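Local coordinates for putative type VI secretion protein (Escherichia coli, PDB 6SKI), which probably hydrolyses phospholipids as a toxic effector that is loaded onto the VgrG spike of the type VI secretion system, at residues 202-207 with 295-300; 239-244 with 269-274; 186-191 with 275-280; 41-46 with 162-167; 304-309 with 459-464. All blocks are in the same frame, centred on the assembly; numbering follows the deposited sequence.

Contact 1: residues 202-207 with 295-300; sequences AARHFA and NSIKGM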
# COMPACT_ATOMS: atom_id res chain seq x y z
N ALA A 202 0.15 -1.76 6.70
CA ALA A 202 1.24 -2.72 6.78
C ALA A 202 2.53 -2.04 7.16
O ALA A 202 3.22 -2.48 8.10
CB ALA A 202 1.40 -3.45 5.44
N ALA A 203 2.84 -0.90 6.53
CA ALA A 203 4.06 -0.20 6.89
C ALA A 203 4.05 0.16 8.36
O ALA A 203 4.99 -0.17 9.10
CB ALA A 203 4.25 1.05 6.04
N ARG A 204 2.94 0.73 8.83
CA ARG A 204 2.84 1.07 10.24
C ARG A 204 2.99 -0.18 11.09
O ARG A 204 3.79 -0.20 12.03
CB ARG A 204 1.52 1.78 10.51
CG ARG A 204 1.44 3.13 9.82
CD ARG A 204 0.02 3.63 9.71
NE ARG A 204 -0.53 4.04 11.00
CZ ARG A 204 -1.41 5.02 11.15
NH1 ARG A 204 -1.83 5.69 10.09
NH2 ARG A 204 -1.86 5.33 12.35
N HIS A 205 2.32 -1.26 10.69
CA HIS A 205 2.47 -2.51 11.43
C HIS A 205 3.93 -2.93 11.45
O HIS A 205 4.48 -3.23 12.52
CB HIS A 205 1.59 -3.60 10.81
CG HIS A 205 1.48 -4.83 11.65
ND1 HIS A 205 1.94 -6.06 11.25
CD2 HIS A 205 0.96 -5.01 12.89
CE1 HIS A 205 1.71 -6.95 12.19
NE2 HIS A 205 1.11 -6.34 13.20
N PHE A 206 4.59 -2.89 10.29
CA PHE A 206 6.00 -3.26 10.25
C PHE A 206 6.80 -2.40 11.21
O PHE A 206 7.59 -2.92 12.01
CB PHE A 206 6.54 -3.14 8.83
CG PHE A 206 7.98 -3.54 8.70
CD1 PHE A 206 8.32 -4.85 8.47
CD2 PHE A 206 8.98 -2.59 8.81
CE1 PHE A 206 9.64 -5.21 8.35
CE2 PHE A 206 10.30 -2.95 8.69
CZ PHE A 206 10.63 -4.26 8.46
N ALA A 207 6.56 -1.09 11.21
CA ALA A 207 7.32 -0.22 12.09
C ALA A 207 7.11 -0.62 13.54
O ALA A 207 8.07 -0.68 14.31
CB ALA A 207 6.91 1.24 11.87
N ASN A 295 -6.75 6.42 8.33
CA ASN A 295 -6.12 6.33 9.64
C ASN A 295 -5.08 7.44 9.71
O ASN A 295 -4.04 7.37 9.05
CB ASN A 295 -5.48 4.96 9.86
CG ASN A 295 -6.49 3.83 9.80
OD1 ASN A 295 -6.89 3.30 10.82
ND2 ASN A 295 -6.89 3.47 8.59
N SER A 296 -5.37 8.46 10.50
CA SER A 296 -4.58 9.68 10.49
C SER A 296 -3.56 9.69 11.62
O SER A 296 -3.80 9.15 12.71
CB SER A 296 -5.48 10.91 10.60
OG SER A 296 -4.74 12.05 10.98
N ILE A 297 -2.42 10.30 11.34
CA ILE A 297 -1.37 10.51 12.32
C ILE A 297 -1.25 11.99 12.69
O ILE A 297 -0.23 12.42 13.21
CB ILE A 297 -0.03 9.94 11.83
CG1 ILE A 297 0.52 10.78 10.68
CG2 ILE A 297 -0.20 8.50 11.39
CD1 ILE A 297 1.92 10.41 10.27
N LYS A 298 -2.30 12.76 12.43
CA LYS A 298 -2.28 14.19 12.70
C LYS A 298 -2.29 14.44 14.19
O LYS A 298 -3.06 13.82 14.93
CB LYS A 298 -3.48 14.87 12.04
CG LYS A 298 -3.39 16.38 12.01
CD LYS A 298 -3.53 16.91 10.60
CE LYS A 298 -2.89 18.27 10.46
NZ LYS A 298 -1.43 18.22 10.71
N GLY A 299 -1.43 15.36 14.64
CA GLY A 299 -1.28 15.68 16.03
C GLY A 299 -0.11 14.99 16.69
O GLY A 299 0.52 15.56 17.59
N MET A 300 0.20 13.77 16.27
CA MET A 300 1.32 13.00 16.79
C MET A 300 2.55 13.09 15.90
O MET A 300 3.66 13.28 16.40
CB MET A 300 0.91 11.54 16.99
CG MET A 300 -0.48 11.37 17.58
SD MET A 300 -0.57 11.85 19.31
CE MET A 300 -2.30 12.31 19.44

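Contact 2: residues 239-244 with 269-274; sequences RFLGLF and LELRPS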
# COMPACT_ATOMS: atom_id res chain seq x y z
N ARG A 239 14.25 4.44 10.33
CA ARG A 239 14.70 5.81 10.15
C ARG A 239 13.57 6.71 9.68
O ARG A 239 13.26 7.73 10.32
CB ARG A 239 15.87 5.86 9.17
CG ARG A 239 16.56 7.21 9.12
CD ARG A 239 17.71 7.22 8.14
NE ARG A 239 17.37 6.58 6.87
CZ ARG A 239 18.21 6.47 5.85
NH1 ARG A 239 19.43 6.96 5.95
NH2 ARG A 239 17.82 5.87 4.73
N PHE A 240 12.94 6.36 8.57
CA PHE A 240 11.86 7.16 7.99
C PHE A 240 10.66 6.28 7.71
O PHE A 240 10.79 5.20 7.13
CB PHE A 240 12.30 7.86 6.71
CG PHE A 240 11.23 8.70 6.08
CD1 PHE A 240 10.81 9.87 6.68
CD2 PHE A 240 10.63 8.31 4.90
CE1 PHE A 240 9.83 10.64 6.11
CE2 PHE A 240 9.65 9.08 4.33
CZ PHE A 240 9.25 10.24 4.93
N LEU A 241 9.48 6.74 8.13
CA LEU A 241 8.21 6.10 7.83
C LEU A 241 7.45 7.00 6.88
O LEU A 241 7.02 8.09 7.26
CB LEU A 241 7.42 5.84 9.11
CG LEU A 241 6.19 4.93 9.01
CD1 LEU A 241 6.57 3.58 8.47
CD2 LEU A 241 5.54 4.79 10.36
N GLY A 242 7.28 6.56 5.64
CA GLY A 242 6.57 7.34 4.66
C GLY A 242 5.25 6.73 4.27
O GLY A 242 5.21 5.66 3.65
N LEU A 243 4.15 7.39 4.63
CA LEU A 243 2.81 6.86 4.42
C LEU A 243 2.07 7.75 3.44
O LEU A 243 2.18 8.98 3.51
CB LEU A 243 2.05 6.78 5.74
CG LEU A 243 2.83 6.19 6.91
CD1 LEU A 243 2.14 6.52 8.21
CD2 LEU A 243 3.00 4.69 6.75
N PHE A 244 1.32 7.15 2.53
CA PHE A 244 0.65 7.92 1.49
C PHE A 244 -0.84 8.12 1.73
O PHE A 244 -1.34 9.22 1.49
CB PHE A 244 0.88 7.30 0.12
CG PHE A 244 2.10 7.81 -0.57
CD1 PHE A 244 2.14 9.11 -1.05
CD2 PHE A 244 3.21 7.01 -0.74
CE1 PHE A 244 3.26 9.60 -1.68
CE2 PHE A 244 4.33 7.50 -1.38
CZ PHE A 244 4.35 8.79 -1.85
N LEU A 269 -1.31 0.05 14.42
CA LEU A 269 -1.28 1.24 13.57
C LEU A 269 -0.95 2.50 14.35
O LEU A 269 -0.92 3.58 13.75
CB LEU A 269 -2.62 1.41 12.86
CG LEU A 269 -2.93 0.42 11.74
CD1 LEU A 269 -3.91 1.02 10.77
CD2 LEU A 269 -1.66 -0.01 11.04
N GLU A 270 -0.70 2.40 15.65
CA GLU A 270 -0.41 3.56 16.47
C GLU A 270 1.09 3.78 16.47
O GLU A 270 1.86 2.85 16.67
CB GLU A 270 -0.92 3.36 17.90
CG GLU A 270 -1.14 4.65 18.67
CD GLU A 270 -0.18 4.82 19.84
OE1 GLU A 270 0.08 3.82 20.55
OE2 GLU A 270 0.30 5.95 20.05
N LEU A 271 1.50 5.02 16.22
CA LEU A 271 2.90 5.36 16.02
C LEU A 271 3.36 6.20 17.21
O LEU A 271 3.10 7.40 17.27
CB LEU A 271 3.09 6.11 14.71
CG LEU A 271 2.57 5.40 13.46
CD1 LEU A 271 2.71 6.29 12.24
CD2 LEU A 271 3.28 4.08 13.26
N ARG A 272 4.03 5.55 18.15
CA ARG A 272 4.51 6.22 19.35
C ARG A 272 5.81 6.96 19.04
O ARG A 272 6.48 6.66 18.05
CB ARG A 272 4.67 5.19 20.46
CG ARG A 272 3.33 4.61 20.92
CD ARG A 272 3.48 3.46 21.89
NE ARG A 272 4.25 2.35 21.33
CZ ARG A 272 5.14 1.64 22.02
NH1 ARG A 272 5.36 1.92 23.30
NH2 ARG A 272 5.79 0.65 21.44
N PRO A 273 6.19 7.93 19.87
CA PRO A 273 7.29 8.84 19.49
C PRO A 273 8.62 8.15 19.20
O PRO A 273 9.54 8.83 18.74
CB PRO A 273 7.41 9.77 20.70
CG PRO A 273 6.03 9.78 21.26
CD PRO A 273 5.58 8.36 21.14
N SER A 274 8.74 6.85 19.44
CA SER A 274 9.97 6.13 19.15
C SER A 274 9.79 5.10 18.05
O SER A 274 10.66 4.24 17.87
CB SER A 274 10.51 5.46 20.41
OG SER A 274 11.16 4.24 20.11

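Contact 3: residues 186-191 with 275-280; sequences IAKIQF and VAKKVF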
# COMPACT_ATOMS: atom_id res chain seq x y z
N ILE A 186 28.39 -4.80 9.53
CA ILE A 186 27.19 -3.98 9.53
C ILE A 186 26.95 -3.51 10.95
O ILE A 186 26.54 -4.29 11.82
CB ILE A 186 25.98 -4.74 8.97
CG1 ILE A 186 26.26 -5.15 7.52
CG2 ILE A 186 24.73 -3.88 9.04
CD1 ILE A 186 25.23 -6.07 6.94
N ALA A 187 27.21 -2.23 11.21
CA ALA A 187 27.14 -1.68 12.55
C ALA A 187 25.73 -1.29 12.95
O ALA A 187 25.49 -1.03 14.14
CB ALA A 187 28.05 -0.46 12.67
N LYS A 188 24.81 -1.22 12.00
CA LYS A 188 23.44 -0.84 12.28
C LYS A 188 22.57 -1.29 11.12
O LYS A 188 22.98 -1.22 9.96
CB LYS A 188 23.31 0.67 12.47
CG LYS A 188 22.08 1.10 13.24
CD LYS A 188 22.07 2.60 13.43
CE LYS A 188 20.71 3.09 13.86
NZ LYS A 188 20.79 4.44 14.49
N ILE A 189 21.37 -1.77 11.43
CA ILE A 189 20.36 -2.10 10.44
C ILE A 189 19.24 -1.09 10.60
O ILE A 189 18.54 -1.08 11.62
CB ILE A 189 19.85 -3.54 10.59
CG1 ILE A 189 20.96 -4.54 10.24
CG2 ILE A 189 18.63 -3.75 9.72
CD1 ILE A 189 21.09 -4.82 8.77
N GLN A 190 19.07 -0.23 9.61
CA GLN A 190 18.00 0.74 9.59
C GLN A 190 16.93 0.32 8.58
O GLN A 190 17.17 -0.50 7.70
CB GLN A 190 18.53 2.13 9.24
CG GLN A 190 18.94 2.96 10.42
CD GLN A 190 19.67 4.22 10.01
OE1 GLN A 190 20.12 4.33 8.87
NE2 GLN A 190 19.78 5.17 10.92
N PHE A 191 15.75 0.91 8.73
CA PHE A 191 14.64 0.65 7.82
C PHE A 191 14.03 1.96 7.37
O PHE A 191 13.79 2.85 8.18
CB PHE A 191 13.56 -0.22 8.49
CG PHE A 191 13.98 -1.64 8.73
CD1 PHE A 191 14.13 -2.51 7.67
CD2 PHE A 191 14.19 -2.10 10.01
CE1 PHE A 191 14.50 -3.81 7.89
CE2 PHE A 191 14.57 -3.40 10.23
CZ PHE A 191 14.72 -4.26 9.16
N VAL A 275 8.68 5.16 17.31
CA VAL A 275 8.44 4.19 16.25
C VAL A 275 9.41 4.42 15.10
O VAL A 275 9.74 3.48 14.36
CB VAL A 275 6.98 4.25 15.78
CG1 VAL A 275 6.72 5.49 14.94
CG2 VAL A 275 6.60 2.99 15.03
N ALA A 276 9.89 5.65 14.93
CA ALA A 276 10.81 6.00 13.86
C ALA A 276 11.41 7.35 14.20
O ALA A 276 10.92 8.08 15.06
CB ALA A 276 10.11 6.04 12.50
N LYS A 277 12.50 7.68 13.51
CA LYS A 277 13.14 8.97 13.74
C LYS A 277 12.37 10.10 13.06
O LYS A 277 12.19 11.17 13.64
CB LYS A 277 14.59 8.92 13.28
CG LYS A 277 15.37 7.79 13.93
CD LYS A 277 16.87 7.93 13.73
CE LYS A 277 17.36 7.11 12.55
NZ LYS A 277 17.53 5.67 12.90
N LYS A 278 11.91 9.86 11.84
CA LYS A 278 11.05 10.80 11.13
C LYS A 278 9.89 10.04 10.51
O LYS A 278 10.08 8.97 9.93
CB LYS A 278 11.82 11.55 10.04
CG LYS A 278 13.00 12.35 10.54
CD LYS A 278 12.56 13.49 11.43
CE LYS A 278 13.59 14.60 11.44
NZ LYS A 278 14.15 14.83 10.09
N VAL A 279 8.69 10.59 10.66
CA VAL A 279 7.48 10.02 10.07
C VAL A 279 6.78 11.12 9.29
O VAL A 279 6.65 12.24 9.79
CB VAL A 279 6.55 9.42 11.13
CG1 VAL A 279 5.29 8.86 10.49
CG2 VAL A 279 7.26 8.34 11.92
N PHE A 280 6.33 10.80 8.08
CA PHE A 280 5.59 11.75 7.26
C PHE A 280 4.45 11.03 6.57
O PHE A 280 4.65 9.98 5.97
CB PHE A 280 6.50 12.40 6.21
CG PHE A 280 5.83 13.49 5.43
CD1 PHE A 280 5.46 14.67 6.03
CD2 PHE A 280 5.55 13.32 4.08
CE1 PHE A 280 4.85 15.67 5.31
CE2 PHE A 280 4.94 14.31 3.36
CZ PHE A 280 4.59 15.48 3.97

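Contact 4: residues 41-46 with 162-167; sequences IFFDGT and DEAMER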
# COMPACT_ATOMS: atom_id res chain seq x y z
N ILE A 41 11.95 -0.52 2.85
CA ILE A 41 10.80 -1.41 2.80
C ILE A 41 9.68 -0.66 2.11
O ILE A 41 9.28 0.42 2.55
CB ILE A 41 10.38 -1.87 4.20
CG1 ILE A 41 11.61 -2.12 5.07
CG2 ILE A 41 9.58 -3.14 4.11
CD1 ILE A 41 12.32 -3.40 4.74
N PHE A 42 9.18 -1.23 1.02
CA PHE A 42 8.21 -0.55 0.16
C PHE A 42 6.97 -1.43 0.08
O PHE A 42 6.96 -2.42 -0.65
CB PHE A 42 8.80 -0.30 -1.22
CG PHE A 42 9.87 0.75 -1.23
CD1 PHE A 42 11.20 0.39 -1.20
CD2 PHE A 42 9.55 2.09 -1.28
CE1 PHE A 42 12.19 1.34 -1.21
CE2 PHE A 42 10.54 3.05 -1.29
CZ PHE A 42 11.85 2.67 -1.25
N PHE A 43 5.94 -1.05 0.82
CA PHE A 43 4.68 -1.78 0.87
C PHE A 43 3.73 -1.10 -0.10
O PHE A 43 3.28 0.02 0.15
CB PHE A 43 4.09 -1.76 2.28
CG PHE A 43 4.80 -2.61 3.27
CD1 PHE A 43 4.53 -3.96 3.38
CD2 PHE A 43 5.70 -2.05 4.15
CE1 PHE A 43 5.16 -4.73 4.31
CE2 PHE A 43 6.34 -2.82 5.08
CZ PHE A 43 6.07 -4.16 5.17
N ASP A 44 3.41 -1.77 -1.19
CA ASP A 44 2.55 -1.13 -2.17
C ASP A 44 1.09 -1.39 -1.85
O ASP A 44 0.73 -2.25 -1.05
CB ASP A 44 2.89 -1.64 -3.57
CG ASP A 44 2.58 -0.63 -4.65
OD1 ASP A 44 1.88 0.36 -4.35
OD2 ASP A 44 3.04 -0.82 -5.79
N GLY A 45 0.22 -0.61 -2.49
CA GLY A 45 -1.18 -0.93 -2.58
C GLY A 45 -1.44 -1.73 -3.84
O GLY A 45 -0.62 -2.56 -4.25
N THR A 46 -2.56 -1.46 -4.49
CA THR A 46 -2.66 -1.95 -5.85
C THR A 46 -1.76 -1.11 -6.74
O THR A 46 -1.54 0.08 -6.51
CB THR A 46 -4.11 -1.90 -6.33
OG1 THR A 46 -4.98 -2.30 -5.27
CG2 THR A 46 -4.30 -2.86 -7.50
N ASP A 162 4.90 -10.23 7.14
CA ASP A 162 5.66 -11.48 7.12
C ASP A 162 6.37 -11.68 5.78
O ASP A 162 7.56 -12.05 5.73
CB ASP A 162 4.73 -12.66 7.39
CG ASP A 162 4.28 -12.73 8.83
OD1 ASP A 162 4.22 -11.67 9.49
OD2 ASP A 162 3.97 -13.84 9.31
N GLU A 163 5.66 -11.41 4.68
CA GLU A 163 6.28 -11.41 3.37
C GLU A 163 7.42 -10.41 3.31
O GLU A 163 8.43 -10.64 2.64
CB GLU A 163 5.24 -11.11 2.29
CG GLU A 163 5.81 -10.57 0.99
CD GLU A 163 4.80 -10.57 -0.13
OE1 GLU A 163 5.10 -9.97 -1.19
OE2 GLU A 163 3.72 -11.16 0.04
N ALA A 164 7.28 -9.29 4.03
CA ALA A 164 8.35 -8.31 4.10
C ALA A 164 9.57 -8.88 4.82
O ALA A 164 10.70 -8.57 4.45
CB ALA A 164 7.87 -7.05 4.80
N MET A 165 9.36 -9.69 5.85
CA MET A 165 10.50 -10.34 6.50
C MET A 165 11.23 -11.27 5.54
O MET A 165 12.46 -11.27 5.47
CB MET A 165 10.06 -11.10 7.75
CG MET A 165 9.02 -10.39 8.57
SD MET A 165 9.77 -9.32 9.80
CE MET A 165 8.41 -8.21 10.14
N GLU A 166 10.47 -12.09 4.80
CA GLU A 166 11.13 -12.98 3.83
C GLU A 166 11.86 -12.18 2.75
O GLU A 166 12.97 -12.55 2.33
CB GLU A 166 10.12 -13.94 3.21
CG GLU A 166 9.56 -14.97 4.18
CD GLU A 166 8.12 -14.74 4.54
OE1 GLU A 166 7.80 -14.76 5.75
OE2 GLU A 166 7.29 -14.55 3.62
N ARG A 167 11.26 -11.09 2.30
CA ARG A 167 11.90 -10.26 1.28
C ARG A 167 13.11 -9.52 1.84
O ARG A 167 14.06 -9.25 1.10
CB ARG A 167 10.87 -9.30 0.70
CG ARG A 167 9.85 -9.95 -0.21
CD ARG A 167 10.27 -9.84 -1.66
NE ARG A 167 9.57 -10.80 -2.51
CZ ARG A 167 8.49 -10.50 -3.23
NH1 ARG A 167 8.00 -9.28 -3.22
NH2 ARG A 167 7.92 -11.44 -3.98

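Contact 5: residues 304-309 with 459-464; sequences LALPGA and IAQGKA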
# COMPACT_ATOMS: atom_id res chain seq x y z
N LEU A 304 0.52 15.81 6.09
CA LEU A 304 0.15 16.80 5.08
C LEU A 304 -1.12 16.34 4.38
O LEU A 304 -1.14 15.27 3.77
CB LEU A 304 1.27 17.00 4.06
CG LEU A 304 0.98 18.03 2.97
CD1 LEU A 304 0.83 19.40 3.57
CD2 LEU A 304 2.09 18.01 1.95
N ALA A 305 -2.16 17.16 4.46
CA ALA A 305 -3.37 16.93 3.69
C ALA A 305 -3.22 17.62 2.35
O ALA A 305 -3.01 18.84 2.29
CB ALA A 305 -4.60 17.46 4.44
N LEU A 306 -3.33 16.85 1.27
CA LEU A 306 -3.07 17.37 -0.06
C LEU A 306 -4.28 17.13 -0.95
O LEU A 306 -4.90 16.06 -0.88
CB LEU A 306 -1.83 16.71 -0.66
CG LEU A 306 -0.81 17.62 -1.34
CD1 LEU A 306 -0.59 18.87 -0.53
CD2 LEU A 306 0.50 16.88 -1.53
N PRO A 307 -4.64 18.10 -1.78
CA PRO A 307 -5.82 17.94 -2.64
C PRO A 307 -5.67 16.76 -3.58
O PRO A 307 -4.62 16.58 -4.20
CB PRO A 307 -5.89 19.27 -3.39
CG PRO A 307 -4.48 19.76 -3.36
CD PRO A 307 -4.04 19.43 -1.97
N GLY A 308 -6.71 15.97 -3.68
CA GLY A 308 -6.71 14.81 -4.56
C GLY A 308 -7.47 13.66 -3.94
O GLY A 308 -7.90 13.71 -2.80
N ALA A 309 -7.62 12.62 -4.73
CA ALA A 309 -8.28 11.40 -4.30
C ALA A 309 -7.23 10.46 -3.70
O ALA A 309 -6.09 10.85 -3.45
CB ALA A 309 -9.03 10.78 -5.48
N ILE A 459 5.44 21.22 -1.99
CA ILE A 459 6.66 20.84 -1.28
C ILE A 459 6.86 21.76 -0.09
O ILE A 459 7.13 21.31 1.03
CB ILE A 459 7.86 20.85 -2.24
CG1 ILE A 459 7.85 19.61 -3.12
CG2 ILE A 459 9.16 20.94 -1.46
CD1 ILE A 459 8.51 19.80 -4.46
N ALA A 460 6.66 23.07 -0.30
CA ALA A 460 6.80 23.99 0.82
C ALA A 460 5.81 23.65 1.92
O ALA A 460 6.17 23.63 3.10
CB ALA A 460 6.60 25.43 0.34
N GLN A 461 4.58 23.30 1.53
CA GLN A 461 3.59 22.92 2.53
C GLN A 461 4.09 21.74 3.35
O GLN A 461 3.98 21.74 4.58
CB GLN A 461 2.26 22.59 1.86
CG GLN A 461 1.53 23.81 1.35
CD GLN A 461 0.24 23.45 0.66
OE1 GLN A 461 -0.16 22.29 0.63
NE2 GLN A 461 -0.42 24.45 0.09
N GLY A 462 4.71 20.76 2.69
CA GLY A 462 5.27 19.65 3.43
C GLY A 462 6.28 20.12 4.45
O GLY A 462 6.20 19.76 5.63
N LYS A 463 7.20 20.99 4.03
CA LYS A 463 8.17 21.53 4.97
C LYS A 463 7.47 22.17 6.15
O LYS A 463 7.85 21.94 7.31
CB LYS A 463 9.08 22.54 4.27
CG LYS A 463 9.94 21.94 3.18
CD LYS A 463 10.76 23.00 2.48
CE LYS A 463 11.56 22.40 1.32
NZ LYS A 463 12.42 21.27 1.76
N ALA A 464 6.39 22.90 5.89
CA ALA A 464 5.69 23.58 6.96
C ALA A 464 5.15 22.58 7.97
O ALA A 464 5.24 22.80 9.18
CB ALA A 464 4.57 24.45 6.40

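Contact 1: residues 202-207 with 295-300
The buried guanidinium of Arg204 donates to the backbone carbonyl of Asn295 from above the carbonyl plane. The NH1 to Asn295 O bond is 3.0 Å long and bent, with an N-H...O angle of 138°. NH1 stands 60° out of the carbonyl plane. The acceptor oxygen itself lies at the edge of the guanidinium, close to its plane. Ile297 lays CG2 over one face of the same group, 3.7 Å from Arg204 CZ. The arginine gets there by a bend at chi3 (71°), which turns the planar end after an otherwise stretched start. NH2 donates to Leu269 O, and NH1 also makes a weak bond to Thr246 OG1. These bonds hold the guanidinium in position and help satisfy it in the interior. Helix 198-211 follows Ser197, which lies in a Gly-Phe-Ser-Arg-Gly sequence like the nucleophile elbow of alpha/beta hydrolases. Ser197, His310 and Asp245 have the geometry of a Ser-His-Asp triad and probably form one, and the Asn295 side chain lies near them. Asn295 ND2 donates to Thr246 O. Further along, Ser296 OG accepts from Lys298 N at 2.9 Å in an ST turn, while Glu303 bonds both Ser296 OG and Ile297 N.

Contact 2: residues 239-244 with 269-274
Leu241 swings CG away from its backbone N (chi1 -168°), whereas Leu271 sets CG opposite its carbonyl carbon (chi1 -55°), and the two side chains meet tip to tip. Leu241 CD2 lies 3.7 Å from Leu271 CD1. The other methyl of the loop leucine is equally near, with Leu271 CD2 also 3.7 Å from Leu241 CD2. One strand methyl therefore touches both branches of the fork. Leu243 joins from two residues along the strand. Its CG is also opposite the carbonyl carbon (chi1 -46°), and its CD1 stands 4.1 Å from Leu271 CD1. Leu271 CD1 thus meets both strand leucines.

The contact is wholly apolar, and no hydrogen bond crosses it. The backbones stay well apart, with Leu241 CA 9.8 Å from Leu271 CA, and the side chains bridge the interval. Loop 269-274 is tied by its carbonyls instead. Glu270 O accepts from Asn208 and Leu271 O from Trp301.

Strand 237-243 is an inner strand of the central sheet of the catalytic domain, with strands 184-195 and 278-284 as parallel neighbours. Leu241 and Leu243 point to the face that carries loop 269-274, where Leu243 also packs on Arg204 of helix 198-211. Phe240, on the other face, packs against helix 416-431.

Contact 3: residues 186-191 with 275-280
Lys277 contributes most of the buried surface here, and its amine meets the side chains of Gln190 and Lys188. The lysine chain bends at chi3 (-97°) and again at chi4 (-80°), which aims NZ at strand 184-195. Lys188 comes to meet it with an extended chain, tip to tip, with Lys188 NZ 3.8 Å from Lys277 NZ.

The two ammonium groups share an anion. Glu237 makes a salt bridge to Lys277 NZ through OE2, and its OE1 forms a long, weak ion pair with Lys188 NZ. The single carboxylate probably offsets part of the charge that the two amines bring together. Both lysines are partly exposed, so solvent may also ease the approach.

Gln190 is buried. Its chain is extended beyond CG and crosses that of Lys277 at about a right angle. Its CG lies 3.9 Å from Lys277 NZ, so the aliphatic stem as well as the amide group borders the amine. The Lys277 stem also packs on Arg239.

Strands 184-195 and 278-284 are not direct neighbours in the sheet. Strand 237-243 runs between them, parallel to both, and supplies Glu237 and Arg239. The lysine contact spans this middle strand, with Lys277 just ahead of strand 278-284. On the other side of strand 184-195 lies strand 22-43. Phe191 meets Phe206 of helix 198-211 edge-to-face, while Phe280 packs against helix 416-431.

Contact 4: residues 41-46 with 162-167
Phe43 and Ala164 meet without a polar bond; the shortest sound one nearby is Arg167 N to Glu163 O, 2.9 Å, in the helical turn that carries Ala164. Glu166 N to Asp162 O, 3.1 Å, belongs to the same turn. The alanine methyl is the whole of the helix's share in the contact. It points toward strand 22-43 and approaches the far end of the phenylalanine ring. Ala164 CB is 3.4 Å from Phe43 CZ and 3.6 Å from Phe43 CE1, an oblique approach. Phe43 sets CG opposite its carbonyl carbon (chi1 -72°), which helps carry the ring tip to the methyl. Ile41, two residues earlier on the strand, adds a looser touch, with its CG2 4.3 Å from Ala164 CB.

The strand belongs to the central sheet, and helix 156-178 packs on one of its faces. Helix 198-211 lies on the same side, where Ala202 touches Phe43 and Phe206 touches Ile41. Phe42 points to the other face and packs on helix 101-108.

Two charged side chains of the helix have partners outside the contact. Asp162 forms a salt bridge with Arg209 of helix 198-211, and Arg167 NH1 donates to Tyr127 O. The contact itself is therefore held by dispersion and the burial of hydrocarbon. A small alanine lets the helix come close, with Ile41 CA and Ala164 CA 7.4 Å apart.

Contact 5: residues 304-309 with 459-464
Apolar packing begins with Leu304, whose two methyls straddle the junction of Gln461 and Gly462. Its CD1 lies 3.9 Å from Gln461 CB. The other branch, CD2, rests on the helix backbone, 3.9 Å from Gly462 CA. Leu304 turns CG away from its backbone N (chi1 -179°), which sends both methyls toward the helix. Gly462 has no side chain, and the leucine meets its main chain directly. The Leu304 and Gln461 side chains cross at about a right angle.

The polar end of the glutamine makes a different kind of touch. Gln461 is extended beyond CG and crosses Leu306 obliquely, with its OE1 3.6 Å from Leu306 CD1. This is a van der Waals contact. The amide's hydrogen bond goes elsewhere, from NE2 to Gln472 O.

Strand 304-306 and helix 459-464 run nearly antiparallel, at 154°, with their axes 8.9 Å apart at closest approach. Strand 303-306 pairs in parallel with strand 278-284 in the central sheet. Helix 452-466 packs on one face of this strand. Helix 416-431 adjoins it there, with Val423 touching Leu304 and Cys420 touching Leu306.

In the fold
From the N terminus, contact 4 comes first: it closes a loop from strand 22-43 to helix 156-178 before any other contact opens. Contact 3 then opens on strand 184-195, and contact 1 opens on the next helix, 198-211. The two cross, since contact 3 closes at 275-280 and contact 1 only at 295-300. Contact 2 lies within both of these loops. Contact 5 opens just after contact 1 closes and makes a long loop out to helix 452-466. Contacts 1, 2 and 4 lie on the sheet face that carries helices 156-178 and 198-211. Contact 5 fastens a helix to the other face, and contact 3 spans three neighbouring strands.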